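Local coordinates for protein Endonuclease/exonuclease/phosphatase (Beutenbergia cavernae DSM 12333, PDB 4RUW) that is of unestablished function but belongs to the endonuclease/exonuclease/phosphatase family, pairing a DNase I-like domain that binds a zinc ion with an Ig-like domain, at residues 166-171 against 176-181; 197-202 against 218-223; 208-213 against 252-257. All coordinates share one frame; numbering follows the deposited sequence. Where two conformers were deposited one is given.

Contact 1: residues 166-171 against 176-181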
loop_
_atom_site.group_PDB
_atom_site.type_symbol
_atom_site.label_atom_id
_atom_site.label_comp_id
_atom_site.label_asym_id
_atom_site.label_seq_id
_atom_site.Cartn_x
_atom_site.Cartn_y
_atom_site.Cartn_z
ATOM N N LEU A 166 -2.219 -14.855 8.643
ATOM C CA LEU A 166 -2.776 -13.700 9.330
ATOM C C LEU A 166 -4.126 -14.119 9.914
ATOM O O LEU A 166 -4.926 -14.727 9.228
ATOM C CB LEU A 166 -2.918 -12.525 8.353
ATOM C CG LEU A 166 -1.618 -12.064 7.682
ATOM C CD1 LEU A 166 -1.903 -11.023 6.613
ATOM C CD2 LEU A 166 -0.623 -11.519 8.693
ATOM N N PRO A 167 -4.385 -13.783 11.183
ATOM C CA PRO A 167 -5.490 -14.346 11.968
ATOM C C PRO A 167 -6.853 -13.734 11.651
ATOM O O PRO A 167 -6.913 -12.598 11.216
ATOM C CB PRO A 167 -5.103 -13.956 13.395
ATOM C CG PRO A 167 -4.450 -12.630 13.225
ATOM C CD PRO A 167 -3.633 -12.780 11.961
ATOM N N ASN A 168 -7.925 -14.483 11.903
ATOM C CA ASN A 168 -9.283 -13.941 11.928
ATOM C C ASN A 168 -9.986 -14.337 13.226
ATOM O O ASN A 168 -11.132 -14.779 13.227
ATOM C CB ASN A 168 -10.097 -14.411 10.719
ATOM C CG ASN A 168 -10.039 -13.432 9.553
ATOM O OD1 ASN A 168 -9.510 -13.755 8.496
ATOM N ND2 ASN A 168 -10.595 -12.238 9.741
ATOM N N GLU A 169 -9.287 -14.183 14.344
ATOM C CA GLU A 169 -9.784 -14.670 15.627
ATOM C C GLU A 169 -11.036 -13.945 16.121
ATOM O O GLU A 169 -11.888 -14.547 16.758
ATOM C CB GLU A 169 -8.664 -14.629 16.675
ATOM C CG GLU A 169 -9.026 -15.201 18.044
ATOM C CD GLU A 169 -9.288 -16.705 18.048
ATOM O OE1 GLU A 169 -8.982 -17.395 17.049
ATOM O OE2 GLU A 169 -9.811 -17.201 19.070
ATOM N N ASN A 170 -11.154 -12.655 15.841
ATOM C CA ASN A 170 -12.354 -11.938 16.269
ATOM C C ASN A 170 -13.577 -12.293 15.434
ATOM O O ASN A 170 -14.673 -12.449 15.961
ATOM C CB ASN A 170 -12.118 -10.431 16.272
ATOM C CG ASN A 170 -11.017 -10.032 17.224
ATOM O OD1 ASN A 170 -11.193 -10.078 18.443
ATOM N ND2 ASN A 170 -9.869 -9.645 16.678
ATOM N N TYR A 171 -13.379 -12.432 14.129
ATOM C CA TYR A 171 -14.454 -12.819 13.227
ATOM C C TYR A 171 -14.945 -14.235 13.514
ATOM O O TYR A 171 -16.148 -14.486 13.559
ATOM C CB TYR A 171 -13.970 -12.702 11.784
ATOM C CG TYR A 171 -14.929 -13.166 10.720
ATOM C CD1 TYR A 171 -16.163 -12.555 10.552
ATOM C CD2 TYR A 171 -14.574 -14.184 9.848
ATOM C CE1 TYR A 171 -17.033 -12.964 9.555
ATOM C CE2 TYR A 171 -15.429 -14.597 8.850
ATOM C CZ TYR A 171 -16.663 -13.985 8.710
ATOM O OH TYR A 171 -17.525 -14.395 7.718
ATOM N N LYS A 176 -11.026 -21.137 10.360
ATOM C CA LYS A 176 -10.061 -21.397 9.309
ATOM C C LYS A 176 -9.204 -20.162 8.943
ATOM O O LYS A 176 -9.616 -19.090 9.099
ATOM C CB LYS A 176 -10.739 -21.929 8.030
ATOM C CG LYS A 176 -11.456 -20.865 7.289
ATOM C CD LYS A 176 -12.329 -21.312 6.125
ATOM C CE LYS A 176 -11.546 -21.882 4.986
ATOM N NZ LYS A 176 -12.387 -21.932 3.770
ATOM N N LEU A 177 -8.047 -20.419 8.427
ATOM C CA LEU A 177 -7.221 -19.332 7.943
ATOM C C LEU A 177 -7.740 -18.830 6.597
ATOM O O LEU A 177 -8.169 -19.617 5.750
ATOM C CB LEU A 177 -5.770 -19.776 7.868
ATOM C CG LEU A 177 -5.175 -19.931 9.269
ATOM C CD1 LEU A 177 -3.872 -20.708 9.224
ATOM C CD2 LEU A 177 -4.977 -18.563 9.907
ATOM N N ARG A 178 -7.728 -17.509 6.431
ATOM C CA ARG A 178 -8.270 -16.867 5.238
ATOM C C ARG A 178 -7.307 -15.891 4.571
ATOM O O ARG A 178 -7.433 -15.637 3.368
ATOM C CB ARG A 178 -9.561 -16.118 5.567
ATOM C CG ARG A 178 -10.651 -16.997 6.141
ATOM C CD ARG A 178 -11.851 -16.180 6.586
ATOM N NE ARG A 178 -12.825 -17.028 7.269
ATOM C CZ ARG A 178 -13.805 -17.693 6.663
ATOM N NH1 ARG A 178 -13.960 -17.607 5.348
ATOM N NH2 ARG A 178 -14.628 -18.451 7.377
ATOM N N ARG A 179 -6.373 -15.323 5.336
ATOM C CA ARG A 179 -5.498 -14.264 4.828
ATOM C C ARG A 179 -4.058 -14.609 5.165
ATOM O O ARG A 179 -3.788 -15.254 6.191
ATOM C CB ARG A 179 -5.847 -12.920 5.479
ATOM C CG ARG A 179 -7.309 -12.513 5.339
ATOM C CD ARG A 179 -7.742 -12.349 3.900
ATOM N NE ARG A 179 -9.160 -12.013 3.837
ATOM C CZ ARG A 179 -9.808 -11.702 2.723
ATOM N NH1 ARG A 179 -9.155 -11.684 1.570
ATOM N NH2 ARG A 179 -11.100 -11.400 2.768
ATOM N N SER A 180 -3.118 -14.181 4.330
ATOM C CA SER A 180 -1.706 -14.368 4.651
ATOM C C SER A 180 -0.836 -13.318 3.986
ATOM O O SER A 180 -1.293 -12.577 3.104
ATOM C CB SER A 180 -1.229 -15.768 4.257
ATOM O OG SER A 180 -1.193 -15.913 2.847
ATOM N N LEU A 181 0.415 -13.263 4.425
ATOM C CA LEU A 181 1.434 -12.390 3.870
ATOM C C LEU A 181 2.457 -13.247 3.138
ATOM O O LEU A 181 2.910 -14.263 3.675
ATOM C CB LEU A 181 2.122 -11.645 5.009
ATOM C CG LEU A 181 3.431 -10.936 4.683
ATOM C CD1 LEU A 181 3.194 -9.747 3.782
ATOM C CD2 LEU A 181 4.144 -10.525 5.957
HETATM O O HOH W 1 -7.297 -15.414 8.303
HETATM O O HOH W 2 -10.760 -12.612 6.187
HETATM O O HOH W 3 -8.176 -17.539 11.354
#
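Leu166 N donates to Arg179 O at 2.9 Å, with an N-H...O angle of 156°. This is the direct hydrogen bond between 166-171 and 176-181.

Water carries most of the other polar links. One water donates to Leu166 O and to Asn168 OD1, and accepts from Arg178 N at 2.8 Å. A second bridges Asn168 OD1 and Arg179 NE. A third joins Asn168 N to Lys176 O. The amide of Asn168 therefore takes two waters on OD1, while its ND2 is bound by Asp212 and Ser202.

The two segments are the two limbs of the loop that joins antiparallel neighbours, strands 157-166 and 179-188, at the edge of a sheet of the DNase I-like fold.

Van der Waals contact centres on Leu166. Its CG is anti to the carbonyl carbon (chi1 -59°), and CD1 lies alongside the backbone of Ser180, 3.6 Å from Ser180 C. Leu177 CD2 lies against the backbone carbonyl, 3.9 Å from Leu166 O.

Farther out, Tyr171 turns its ring edge to Arg178. Tyr171 CE2 sits over a face of the guanidinium, 3.9 Å from Arg178 NE, and the planes stand 79° apart. The extended Arg178 also forms a salt bridge to Glu172.

Contact 2: residues 197-202 against 218-223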
loop_
_atom_site.group_PDB
_atom_site.type_symbol
_atom_site.label_atom_id
_atom_site.label_comp_id
_atom_site.label_asym_id
_atom_site.label_seq_id
_atom_site.Cartn_x
_atom_site.Cartn_y
_atom_site.Cartn_z
ATOM N N HIS A 197 6.753 -7.554 -0.142
ATOM C CA HIS A 197 5.728 -8.085 0.740
ATOM C C HIS A 197 4.378 -7.914 0.062
ATOM O O HIS A 197 3.993 -6.795 -0.292
ATOM C CB HIS A 197 5.716 -7.324 2.067
ATOM C CG HIS A 197 7.017 -7.341 2.803
ATOM N ND1 HIS A 197 7.443 -8.425 3.553
ATOM C CD2 HIS A 197 7.983 -6.402 2.929
ATOM C CE1 HIS A 197 8.608 -8.144 4.100
ATOM N NE2 HIS A 197 8.958 -6.916 3.743
ATOM N N ALA A 198 3.662 -9.024 -0.113
ATOM C CA ALA A 198 2.382 -9.065 -0.822
ATOM C C ALA A 198 1.302 -9.549 0.126
ATOM O O ALA A 198 1.454 -10.610 0.743
ATOM C CB ALA A 198 2.483 -10.023 -1.992
ATOM N N THR A 199 0.203 -8.813 0.256
ATOM C CA THR A 199 -0.858 -9.292 1.120
ATOM C C THR A 199 -2.225 -8.776 0.690
ATOM O O THR A 199 -2.362 -8.054 -0.313
ATOM C CB THR A 199 -0.560 -8.981 2.616
ATOM O OG1 THR A 199 -1.411 -9.770 3.459
ATOM C CG2 THR A 199 -0.772 -7.516 2.926
ATOM N N HIS A 200 -3.230 -9.172 1.464
ATOM C CA HIS A 200 -4.634 -8.885 1.207
ATOM C C HIS A 200 -5.295 -9.094 2.575
ATOM O O HIS A 200 -5.241 -10.193 3.137
ATOM C CB HIS A 200 -5.159 -9.860 0.140
ATOM C CG HIS A 200 -6.587 -9.658 -0.260
ATOM N ND1 HIS A 200 -7.183 -10.439 -1.222
ATOM C CD2 HIS A 200 -7.534 -8.784 0.161
ATOM C CE1 HIS A 200 -8.438 -10.059 -1.379
ATOM N NE2 HIS A 200 -8.680 -9.066 -0.547
ATOM N N LEU A 201 -5.846 -8.030 3.153
ATOM C CA LEU A 201 -6.416 -8.116 4.496
ATOM C C LEU A 201 -7.920 -8.371 4.458
ATOM O O LEU A 201 -8.544 -8.239 3.399
ATOM C CB LEU A 201 -6.134 -6.831 5.282
ATOM C CG LEU A 201 -4.670 -6.403 5.369
ATOM C CD1 LEU A 201 -4.552 -5.192 6.258
ATOM C CD2 LEU A 201 -3.760 -7.535 5.839
ATOM N N SER A 202 -8.509 -8.693 5.606
ATOM C CA SER A 202 -9.953 -8.857 5.674
ATOM C C SER A 202 -10.683 -7.590 5.251
ATOM O O SER A 202 -10.151 -6.488 5.347
ATOM C CB SER A 202 -10.386 -9.193 7.095
ATOM O OG SER A 202 -9.941 -10.469 7.496
ATOM N N ARG A 218 -0.782 -5.485 12.191
ATOM C CA ARG A 218 0.320 -5.541 13.155
ATOM C C ARG A 218 1.348 -6.562 12.721
ATOM O O ARG A 218 2.548 -6.299 12.720
ATOM C CB ARG A 218 -0.186 -5.935 14.534
ATOM C CG ARG A 218 -0.934 -4.849 15.243
ATOM C CD ARG A 218 -0.024 -3.751 15.777
ATOM N NE ARG A 218 -0.604 -3.167 16.988
ATOM C CZ ARG A 218 -0.308 -1.954 17.451
ATOM N NH1 ARG A 218 -0.902 -1.484 18.546
ATOM N NH2 ARG A 218 0.572 -1.193 16.811
ATOM N N ILE A 219 0.870 -7.750 12.377
ATOM C CA ILE A 219 1.768 -8.840 12.002
ATOM C C ILE A 219 2.502 -8.491 10.704
ATOM O O ILE A 219 3.717 -8.664 10.598
ATOM C CB ILE A 219 1.007 -10.158 11.867
ATOM C CG1 ILE A 219 0.523 -10.605 13.244
ATOM C CG2 ILE A 219 1.886 -11.235 11.246
ATOM C CD1 ILE A 219 -0.571 -11.622 13.205
ATOM N N VAL A 220 1.775 -7.966 9.727
ATOM C CA VAL A 220 2.400 -7.563 8.473
ATOM C C VAL A 220 3.518 -6.548 8.726
ATOM O O VAL A 220 4.649 -6.710 8.253
ATOM C CB VAL A 220 1.361 -6.978 7.512
ATOM C CG1 VAL A 220 2.028 -6.305 6.330
ATOM C CG2 VAL A 220 0.413 -8.072 7.052
ATOM N N LEU A 221 3.218 -5.512 9.501
ATOM C CA LEU A 221 4.199 -4.458 9.731
ATOM C C LEU A 221 5.425 -4.962 10.479
ATOM O O LEU A 221 6.542 -4.520 10.232
ATOM C CB LEU A 221 3.564 -3.278 10.462
ATOM C CG LEU A 221 2.524 -2.494 9.659
ATOM C CD1 LEU A 221 1.882 -1.424 10.534
ATOM C CD2 LEU A 221 3.155 -1.874 8.420
ATOM N N ASP A 222 5.213 -5.902 11.389
ATOM C CA ASP A 222 6.329 -6.438 12.153
ATOM C C ASP A 222 7.259 -7.285 11.278
ATOM O O ASP A 222 8.368 -7.601 11.679
ATOM C CB ASP A 222 5.824 -7.193 13.386
ATOM C CG ASP A 222 5.248 -6.252 14.452
ATOM O OD1 ASP A 222 5.399 -5.020 14.319
ATOM O OD2 ASP A 222 4.655 -6.737 15.438
ATOM N N HIS A 223 6.798 -7.631 10.076
ATOM C CA HIS A 223 7.611 -8.365 9.104
ATOM C C HIS A 223 8.301 -7.473 8.071
ATOM O O HIS A 223 9.047 -7.969 7.228
ATOM C CB HIS A 223 6.780 -9.438 8.396
ATOM C CG HIS A 223 6.543 -10.647 9.235
ATOM N ND1 HIS A 223 5.581 -10.692 10.223
ATOM C CD2 HIS A 223 7.154 -11.854 9.250
ATOM C CE1 HIS A 223 5.617 -11.873 10.814
ATOM N NE2 HIS A 223 6.560 -12.597 10.242
#
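Val220 points its side chain at strand 192-200 from the helix. Its CG2 meets two partners: Thr199 CG2 at 4.3 Å and Leu201 CD2 at 4.4 Å. Both are loose methyl contacts. At the other end, His197 CE1 approaches His223 O at 3.2 Å. The carbonyl comes in obliquely to the ring, and no hydrogen bond joins the two segments.

The groups behind these contacts are held by polar bonds. His197 ND1 is hydrogen-bonded to Thr183, which limits rotation of the ring. Thr199 OG1 is bonded to Ser180 O, and its methyl is turned to the helix.

His223 ND1 donates to Ile219 O at 2.8 Å in a nearly straight bond (170°), with the acceptor in the ring plane. His223 N also bonds to Val220 O at 3.0 Å. The first bond holds the His223 ring back on the helix, and the second ties down the backbone beside the carbonyl that meets His197.

Leu166 and Leu181, from the two preceding strands, fill in around the same side chains. On the other side of strand 192-200, Ala198 and His200 pack on strand 91-98 of the second sheet. Helix 207-222 thus lies on the outer side of the sheet, as the crossover of the beta-alpha-beta unit between strands 192-200 and 230-233.

Contact 3: residues 208-213 against 252-257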
loop_
_atom_site.group_PDB
_atom_site.type_symbol
_atom_site.label_atom_id
_atom_site.label_comp_id
_atom_site.label_asym_id
_atom_site.label_seq_id
_atom_site.Cartn_x
_atom_site.Cartn_y
_atom_site.Cartn_z
ATOM N N VAL A 208 -15.914 -6.735 14.466
ATOM C CA VAL A 208 -14.947 -7.806 14.682
ATOM C C VAL A 208 -13.981 -7.950 13.497
ATOM O O VAL A 208 -12.794 -8.239 13.695
ATOM C CB VAL A 208 -15.591 -9.176 15.042
ATOM C CG1 VAL A 208 -16.236 -9.119 16.417
ATOM C CG2 VAL A 208 -16.596 -9.609 13.989
ATOM N N LEU A 209 -14.463 -7.728 12.272
ATOM C CA LEU A 209 -13.574 -7.781 11.116
ATOM C C LEU A 209 -12.543 -6.649 11.137
ATOM O O LEU A 209 -11.389 -6.853 10.764
ATOM C CB LEU A 209 -14.370 -7.793 9.809
ATOM C CG LEU A 209 -14.939 -9.171 9.460
ATOM C CD1 LEU A 209 -16.005 -9.056 8.383
ATOM C CD2 LEU A 209 -13.816 -10.123 9.033
ATOM N N VAL A 210 -12.943 -5.457 11.569
ATOM C CA VAL A 210 -11.973 -4.366 11.701
ATOM C C VAL A 210 -10.927 -4.681 12.784
ATOM O O VAL A 210 -9.734 -4.391 12.622
ATOM C CB VAL A 210 -12.673 -3.009 11.959
ATOM C CG1 VAL A 210 -11.663 -1.932 12.352
ATOM C CG2 VAL A 210 -13.467 -2.590 10.728
ATOM N N GLU A 211 -11.357 -5.301 13.881
ATOM C CA GLU A 211 -10.390 -5.746 14.881
ATOM C C GLU A 211 -9.414 -6.764 14.289
ATOM O O GLU A 211 -8.227 -6.749 14.602
ATOM C CB GLU A 211 -11.088 -6.300 16.125
ATOM C CG GLU A 211 -11.907 -5.255 16.885
ATOM C CD GLU A 211 -11.093 -4.028 17.309
ATOM O OE1 GLU A 211 -9.879 -4.151 17.577
ATOM O OE2 GLU A 211 -11.674 -2.924 17.381
ATOM N N ASP A 212 -9.904 -7.627 13.406
ATOM C CA ASP A 212 -9.007 -8.535 12.704
ATOM C C ASP A 212 -8.071 -7.793 11.748
ATOM O O ASP A 212 -6.890 -8.126 11.693
ATOM C CB ASP A 212 -9.773 -9.633 11.964
ATOM C CG ASP A 212 -10.339 -10.680 12.904
ATOM O OD1 ASP A 212 -9.857 -10.776 14.058
ATOM O OD2 ASP A 212 -11.253 -11.411 12.482
ATOM N N GLN A 213 -8.575 -6.805 10.999
ATOM C CA GLN A 213 -7.698 -5.998 10.147
ATOM C C GLN A 213 -6.530 -5.453 10.953
ATOM O O GLN A 213 -5.378 -5.504 10.510
ATOM C CB GLN A 213 -8.447 -4.817 9.535
ATOM C CG GLN A 213 -9.494 -5.165 8.504
ATOM C CD GLN A 213 -10.089 -3.915 7.895
ATOM O OE1 GLN A 213 -10.395 -2.961 8.610
ATOM N NE2 GLN A 213 -10.238 -3.899 6.571
ATOM N N ASN A 252 -7.663 5.651 10.529
ATOM C CA ASN A 252 -6.635 6.615 10.939
ATOM C C ASN A 252 -5.587 5.962 11.835
ATOM O O ASN A 252 -4.387 6.190 11.676
ATOM C CB ASN A 252 -7.236 7.833 11.638
ATOM C CG ASN A 252 -7.859 8.808 10.665
ATOM O OD1 ASN A 252 -8.960 8.579 10.169
ATOM N ND2 ASN A 252 -7.149 9.893 10.365
ATOM N N LEU A 253 -6.038 5.141 12.774
ATOM C CA LEU A 253 -5.135 4.429 13.657
ATOM C C LEU A 253 -4.186 3.523 12.858
ATOM O O LEU A 253 -2.967 3.581 13.014
ATOM C CB LEU A 253 -5.941 3.618 14.670
ATOM C CG LEU A 253 -5.137 2.800 15.676
ATOM C CD1 LEU A 253 -4.285 3.698 16.566
ATOM C CD2 LEU A 253 -6.074 1.934 16.506
HETATM N N MSE A 254 -4.737 2.702 11.971
HETATM C CA MSE A 254 -3.906 1.796 11.197
HETATM C C MSE A 254 -2.903 2.545 10.322
HETATM O O MSE A 254 -1.745 2.137 10.206
HETATM C CB MSE A 254 -4.781 0.849 10.371
HETATM C CG MSE A 254 -5.384 -0.280 11.214
HETATM SE SE MSE A 254 -6.322 -1.657 10.205
HETATM C CE MSE A 254 -8.111 -0.868 10.223
ATOM N N GLN A 255 -3.339 3.637 9.701
ATOM C CA GLN A 255 -2.414 4.409 8.877
ATOM C C GLN A 255 -1.287 5.026 9.709
ATOM O O GLN A 255 -0.155 5.131 9.236
ATOM C CB GLN A 255 -3.157 5.465 8.055
ATOM C CG GLN A 255 -4.156 4.867 7.070
ATOM C CD GLN A 255 -3.516 4.337 5.795
ATOM O OE1 GLN A 255 -2.389 4.699 5.447
ATOM N NE2 GLN A 255 -4.256 3.497 5.069
ATOM N N SER A 256 -1.577 5.416 10.948
ATOM C CA SER A 256 -0.530 5.946 11.811
ATOM C C SER A 256 0.525 4.874 12.088
ATOM O O SER A 256 1.709 5.178 12.127
ATOM C CB SER A 256 -1.099 6.523 13.115
ATOM O OG SER A 256 -1.463 5.526 14.061
ATOM N N TRP A 257 0.105 3.623 12.250
ATOM C CA TRP A 257 1.056 2.535 12.479
ATOM C C TRP A 257 1.965 2.339 11.275
ATOM O O TRP A 257 3.165 2.106 11.409
ATOM C CB TRP A 257 0.335 1.217 12.729
ATOM C CG TRP A 257 -0.506 1.148 13.951
ATOM C CD1 TRP A 257 -0.534 2.021 14.997
ATOM C CD2 TRP A 257 -1.466 0.132 14.247
ATOM N NE1 TRP A 257 -1.453 1.599 15.936
ATOM C CE2 TRP A 257 -2.035 0.442 15.496
ATOM C CE3 TRP A 257 -1.886 -1.024 13.582
ATOM C CZ2 TRP A 257 -3.010 -0.359 16.088
ATOM C CZ3 TRP A 257 -2.852 -1.819 14.175
ATOM C CH2 TRP A 257 -3.407 -1.481 15.410
#
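The flat amide of Gln213 meets Met254, a selenomethionine here, through its oxygen. Gln213 OE1 lies 3.5 Å from Met254 CE, and the methyl sits well off the amide plane. At the nitrogen end, NE2 is hydrogen-bonded to Ser202 O and Asn237 O. Those two acceptors settle which way round the amide lies, so OE1 is the atom turned to the methyl. The indole of Trp257 packs back on its own helix. One face has Leu253 O 3.5 Å above its plane and Met254 CA 4.0 Å above it, both toward the rim. The ring makes a cation-pi contact with Arg218; the Trp257 side chain also touches Lys214 and, through CB, Leu221 of helix 207-222.

Helices 207-222 and 251-260 belong to the outer helical layer of the DNase I-like alpha/beta sandwich. Here they pack through few side chains, and the closest CA atoms, of Gln213 and Met254, are 8.7 Å apart. Behind helix 251-260, Gln255 rests on Tyr297 and Phe299 of strand 296-300.

Met254 makes the link between the two helices. Its chain runs out extended to SE, then bends at the last torsion (chi3 -90°), which swings CE along the neighbouring helix. SE meets Gln213 CB at 3.9 Å. CE reaches Val210 CG1 at 4.3 Å, one turn earlier. The side chains of Gln213 and Met254 cross at about a right angle. Lys214 and Leu217 of the same helix also touch the Met254 side chain. All three touching residues, Val210, Gln213 and Met254, are buried.

Within helix 251-260, Leu253 O accepts twice. Ser256 OG donates to it at 2.7 Å, in the carbonyl plane and on a lone pair. Trp257 N supplies the regular helical bond at 3.2 Å.

All three contacts lie in the DNase I-like part of the chain. Contact 1 closes before the others open. Contacts 2 and 3 then alternate along the sequence, in the order 197-202, 208-213, 218-223, 252-257. Both use helix 207-222. Contacts 1 and 2 reach the same sheet through neighbouring strands 179-188 and 192-200, and their centres are about 11 Å apart. The centres of contacts 2 and 3 are about 12 Å apart, those of contacts 1 and 3 about 14 Å. Asp212 joins contact 3 to the loop of contact 1, probably bonding Asn170 ND2 and Tyr171 N. Helix 207-222 thus connects the edge loop, the sheet and helix 251-260.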